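Local coordinates for protein cell division inhibitor SulA (Pseudomonas aeruginosa, PDB 1OFU) that probably blocks cell division during the SOS response by binding FtsZ and keeping it from polymerising into the Z ring, at residues L79-W90 with A105-I116. Residues are numbered along the deposited sequence; the frame is centred on the assembly and turned at random.
Sequences LRLGRSHTVVSW and AAQLGQAQSLNI
Two neighbouring parallel strands of the central sheet, 86-89 and 112-116, pair at the ends of a beta-alpha-beta unit whose linking helix is 96-109. Five backbone hydrogen bonds join them, alternating in direction from Gln112 N to His85 O (2.9 Å) through to Ile116 N to Ser89 O; Leu114 N to Val87 O is almost straight at the hydrogen, 176°. On the face carrying Val88, methyl CG1, anti to the backbone N (chi1 -174°), presses tightly against Ile116 CD1 at 3.4 Å. Ile116 CB also lies over the five-membered ring of Trp90, 4.0 Å from its centroid, a CH-pi contact on the same indole face that Val88 CG1 covers near the rim. Trp90 NE1 is buried here without a polar partner, with Ile116 CG2 3.5 Å away.

The face of the sheet that carries Val87, Ser89, Ser113 and Asn115 is more polar. A water donates to Val87 O and is also hydrogen-bonded to the hydroxyls of Ser89 and Ser113; Ser89 OG has a further partner in Ser75 of helix 68-80. Asn115 OD1 comes within 3.0 Å of Ser89 CB, while its ND2 is held by Leu91 O and Glu6.

Beyond the strands, the ends of helices 68-80 and 96-109 meet closely. Leu79 fills the angle between helix and strand: CB lies against Ala105 CB, CD2 reaches Ala106 CB, and CD1 touches Ser113 CB (3.8 Å). Gly109 CA approaches Leu79 O at 3.3 Å in a CA-H...O contact, and the backbones come closest where Gly82 CA and Gly109 CA lie 3.7 Å apart. Gln110 then ends its helix in a Schellman motif. Residues 79-83 lie in an FtsZ-binding region, which this packing joins to a beta-alpha-beta crossover, the repeating connection of parallel alpha/beta sheets such as this five-stranded one.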
loop_
_atom_site.group_PDB
_atom_site.type_symbol
_atom_site.label_atom_id
_atom_site.label_comp_id
_atom_site.label_asym_id
_atom_site.label_seq_id
_atom_site.Cartn_x
_atom_site.Cartn_y
_atom_site.Cartn_z
ATOM N N LEU D 79 -20.607 -11.537 5.241
ATOM C CA LEU D 79 -19.685 -11.844 6.335
ATOM C C LEU D 79 -20.005 -13.246 6.830
ATOM O O LEU D 79 -19.131 -14.102 6.959
ATOM C CB LEU D 79 -19.872 -10.850 7.485
ATOM C CG LEU D 79 -19.325 -9.437 7.275
ATOM C CD1 LEU D 79 -20.049 -8.458 8.179
ATOM C CD2 LEU D 79 -17.834 -9.431 7.544
ATOM N N ARG D 80 -21.287 -13.452 7.098
ATOM C CA ARG D 80 -21.829 -14.712 7.589
ATOM C C ARG D 80 -21.378 -15.909 6.745
ATOM O O ARG D 80 -20.898 -16.908 7.278
ATOM C CB ARG D 80 -23.350 -14.598 7.582
ATOM C CG ARG D 80 -24.116 -15.641 8.345
ATOM C CD ARG D 80 -25.568 -15.206 8.381
ATOM N NE ARG D 80 -25.694 -13.886 8.996
ATOM C CZ ARG D 80 -26.627 -12.993 8.677
ATOM N NH1 ARG D 80 -26.662 -11.819 9.298
ATOM N NH2 ARG D 80 -27.512 -13.263 7.729
ATOM N N LEU D 81 -21.539 -15.792 5.428
ATOM C CA LEU D 81 -21.168 -16.852 4.490
ATOM C C LEU D 81 -19.690 -17.203 4.560
ATOM O O LEU D 81 -19.271 -18.263 4.092
ATOM C CB LEU D 81 -21.537 -16.438 3.061
ATOM C CG LEU D 81 -22.990 -16.605 2.602
ATOM C CD1 LEU D 81 -23.959 -16.262 3.710
ATOM C CD2 LEU D 81 -23.221 -15.724 1.395
ATOM N N GLY D 82 -18.901 -16.296 5.128
ATOM C CA GLY D 82 -17.475 -16.532 5.283
ATOM C C GLY D 82 -16.649 -16.729 4.029
ATOM O O GLY D 82 -15.614 -17.401 4.059
ATOM N N ARG D 83 -17.075 -16.135 2.923
ATOM C CA ARG D 83 -16.323 -16.282 1.686
ATOM C C ARG D 83 -15.376 -15.105 1.440
ATOM O O ARG D 83 -14.584 -15.115 0.493
ATOM C CB ARG D 83 -17.284 -16.440 0.506
ATOM C CG ARG D 83 -16.773 -17.430 -0.515
ATOM C CD ARG D 83 -17.637 -18.676 -0.592
ATOM N NE ARG D 83 -18.292 -19.015 0.666
ATOM C CZ ARG D 83 -19.064 -20.087 0.836
ATOM N NH1 ARG D 83 -19.266 -20.927 -0.173
ATOM N NH2 ARG D 83 -19.654 -20.311 2.003
ATOM N N SER D 84 -15.456 -14.095 2.300
ATOM C CA SER D 84 -14.607 -12.912 2.177
ATOM C C SER D 84 -13.763 -12.717 3.433
ATOM O O SER D 84 -14.265 -12.873 4.542
ATOM C CB SER D 84 -15.469 -11.668 1.976
ATOM O OG SER D 84 -16.332 -11.810 0.863
ATOM N N HIS D 85 -12.487 -12.388 3.267
ATOM C CA HIS D 85 -11.645 -12.148 4.431
ATOM C C HIS D 85 -12.075 -10.811 5.021
ATOM O O HIS D 85 -11.972 -10.593 6.227
ATOM C CB HIS D 85 -10.161 -12.116 4.053
ATOM C CG HIS D 85 -9.810 -11.107 3.005
ATOM N ND1 HIS D 85 -9.293 -11.461 1.776
ATOM C CD2 HIS D 85 -9.885 -9.754 3.004
ATOM C CE1 HIS D 85 -9.066 -10.371 1.065
ATOM N NE2 HIS D 85 -9.417 -9.322 1.787
ATOM N N THR D 86 -12.585 -9.926 4.163
ATOM C CA THR D 86 -13.047 -8.612 4.605
ATOM C C THR D 86 -14.261 -8.145 3.824
ATOM O O THR D 86 -14.283 -8.223 2.593
ATOM C CB THR D 86 -11.956 -7.528 4.418
ATOM O OG1 THR D 86 -10.708 -8.015 4.905
ATOM C CG2 THR D 86 -12.320 -6.265 5.188
ATOM N N VAL D 87 -15.266 -7.654 4.537
ATOM C CA VAL D 87 -16.461 -7.121 3.897
ATOM C C VAL D 87 -16.484 -5.641 4.266
ATOM O O VAL D 87 -16.561 -5.292 5.440
ATOM C CB VAL D 87 -17.755 -7.790 4.409
ATOM C CG1 VAL D 87 -18.956 -7.097 3.801
ATOM C CG2 VAL D 87 -17.772 -9.265 4.039
ATOM N N VAL D 88 -16.399 -4.780 3.259
ATOM C CA VAL D 88 -16.381 -3.345 3.476
ATOM C C VAL D 88 -17.724 -2.682 3.216
ATOM O O VAL D 88 -18.255 -2.718 2.103
ATOM C CB VAL D 88 -15.322 -2.664 2.578
ATOM C CG1 VAL D 88 -15.216 -1.176 2.931
ATOM C CG2 VAL D 88 -13.972 -3.364 2.741
ATOM N N SER D 89 -18.251 -2.055 4.259
ATOM C CA SER D 89 -19.527 -1.364 4.197
ATOM C C SER D 89 -19.291 0.134 4.204
ATOM O O SER D 89 -18.228 0.608 4.625
ATOM C CB SER D 89 -20.384 -1.729 5.414
ATOM O OG SER D 89 -20.448 -3.130 5.589
ATOM N N TRP D 90 -20.285 0.871 3.730
ATOM C CA TRP D 90 -20.237 2.327 3.698
ATOM C C TRP D 90 -21.547 2.785 4.315
ATOM O O TRP D 90 -22.329 3.495 3.690
ATOM C CB TRP D 90 -20.124 2.839 2.259
ATOM C CG TRP D 90 -18.717 2.908 1.764
ATOM C CD1 TRP D 90 -17.867 3.983 1.826
ATOM C CD2 TRP D 90 -17.972 1.843 1.166
ATOM N NE1 TRP D 90 -16.638 3.647 1.301
ATOM C CE2 TRP D 90 -16.675 2.341 0.888
ATOM C CE3 TRP D 90 -18.274 0.516 0.835
ATOM C CZ2 TRP D 90 -15.684 1.556 0.295
ATOM C CZ3 TRP D 90 -17.289 -0.264 0.244
ATOM C CH2 TRP D 90 -16.008 0.260 -0.021
ATOM N N ALA D 105 -21.953 -11.352 12.675
ATOM C CA ALA D 105 -21.840 -11.940 11.344
ATOM C C ALA D 105 -20.379 -12.197 10.986
ATOM O O ALA D 105 -20.049 -13.214 10.378
ATOM C CB ALA D 105 -22.482 -11.017 10.315
ATOM N N ALA D 106 -19.507 -11.273 11.379
ATOM C CA ALA D 106 -18.079 -11.393 11.102
ATOM C C ALA D 106 -17.465 -12.585 11.827
ATOM O O ALA D 106 -16.647 -13.313 11.261
ATOM C CB ALA D 106 -17.356 -10.101 11.502
ATOM N N GLN D 107 -17.852 -12.778 13.085
ATOM C CA GLN D 107 -17.332 -13.892 13.878
ATOM C C GLN D 107 -17.744 -15.227 13.257
ATOM O O GLN D 107 -16.938 -16.147 13.148
ATOM C CB GLN D 107 -17.856 -13.806 15.312
ATOM C CG GLN D 107 -17.553 -12.481 15.990
ATOM C CD GLN D 107 -17.883 -12.493 17.466
ATOM O OE1 GLN D 107 -17.278 -13.233 18.238
ATOM N NE2 GLN D 107 -18.850 -11.671 17.867
ATOM N N LEU D 108 -19.003 -15.317 12.845
ATOM C CA LEU D 108 -19.517 -16.529 12.223
ATOM C C LEU D 108 -18.727 -16.898 10.972
ATOM O O LEU D 108 -18.458 -18.074 10.723
ATOM C CB LEU D 108 -20.990 -16.346 11.856
ATOM C CG LEU D 108 -21.994 -16.267 13.010
ATOM C CD1 LEU D 108 -23.358 -15.824 12.486
ATOM C CD2 LEU D 108 -22.088 -17.630 13.684
ATOM N N GLY D 109 -18.345 -15.891 10.188
ATOM C CA GLY D 109 -17.602 -16.160 8.969
ATOM C C GLY D 109 -16.094 -16.133 9.110
ATOM O O GLY D 109 -15.377 -16.332 8.123
ATOM N N GLN D 110 -15.607 -15.915 10.333
ATOM C CA GLN D 110 -14.169 -15.836 10.583
ATOM C C GLN D 110 -13.601 -14.784 9.645
ATOM O O GLN D 110 -12.564 -14.987 9.009
ATOM C CB GLN D 110 -13.476 -17.175 10.312
ATOM C CG GLN D 110 -13.534 -18.176 11.457
ATOM C CD GLN D 110 -14.860 -18.898 11.546
ATOM O OE1 GLN D 110 -15.240 -19.642 10.636
ATOM N NE2 GLN D 110 -15.575 -18.689 12.646
ATOM N N ALA D 111 -14.294 -13.654 9.566
ATOM C CA ALA D 111 -13.876 -12.573 8.681
ATOM C C ALA D 111 -13.898 -11.214 9.373
ATOM O O ALA D 111 -14.347 -11.090 10.513
ATOM C CB ALA D 111 -14.779 -12.550 7.461
ATOM N N GLN D 112 -13.429 -10.193 8.661
ATOM C CA GLN D 112 -13.388 -8.842 9.205
ATOM C C GLN D 112 -14.449 -7.934 8.613
ATOM O O GLN D 112 -14.645 -7.890 7.401
ATOM C CB GLN D 112 -12.014 -8.211 8.963
ATOM C CG GLN D 112 -10.870 -8.830 9.751
ATOM C CD GLN D 112 -11.122 -8.834 11.250
ATOM O OE1 GLN D 112 -11.748 -7.920 11.796
ATOM N NE2 GLN D 112 -10.618 -9.859 11.926
ATOM N N SER D 113 -15.145 -7.212 9.480
ATOM C CA SER D 113 -16.158 -6.273 9.027
ATOM C C SER D 113 -15.531 -4.878 9.138
ATOM O O SER D 113 -15.054 -4.485 10.206
ATOM C CB SER D 113 -17.406 -6.369 9.905
ATOM O OG SER D 113 -18.304 -5.314 9.619
ATOM N N LEU D 114 -15.510 -4.144 8.032
ATOM C CA LEU D 114 -14.938 -2.804 8.018
ATOM C C LEU D 114 -15.933 -1.819 7.435
ATOM O O LEU D 114 -16.349 -1.952 6.282
ATOM C CB LEU D 114 -13.647 -2.778 7.187
ATOM C CG LEU D 114 -12.995 -1.407 6.927
ATOM C CD1 LEU D 114 -12.523 -0.784 8.240
ATOM C CD2 LEU D 114 -11.818 -1.574 5.973
ATOM N N ASN D 115 -16.330 -0.837 8.236
ATOM C CA ASN D 115 -17.251 0.162 7.744
ATOM C C ASN D 115 -16.465 1.430 7.483
ATOM O O ASN D 115 -15.583 1.801 8.266
ATOM C CB ASN D 115 -18.364 0.455 8.744
ATOM C CG ASN D 115 -19.504 1.225 8.111
ATOM O OD1 ASN D 115 -20.086 0.776 7.127
ATOM N ND2 ASN D 115 -19.825 2.393 8.663
ATOM N N ILE D 116 -16.786 2.089 6.378
ATOM C CA ILE D 116 -16.111 3.310 6.003
ATOM C C ILE D 116 -17.098 4.460 5.904
ATOM O O ILE D 116 -18.199 4.306 5.383
ATOM C CB ILE D 116 -15.356 3.110 4.666
ATOM C CG1 ILE D 116 -14.262 2.059 4.883
ATOM C CG2 ILE D 116 -14.775 4.444 4.160
ATOM C CD1 ILE D 116 -13.473 1.710 3.648
HETATM O O HOH W 1 -18.823 -4.590 6.714
#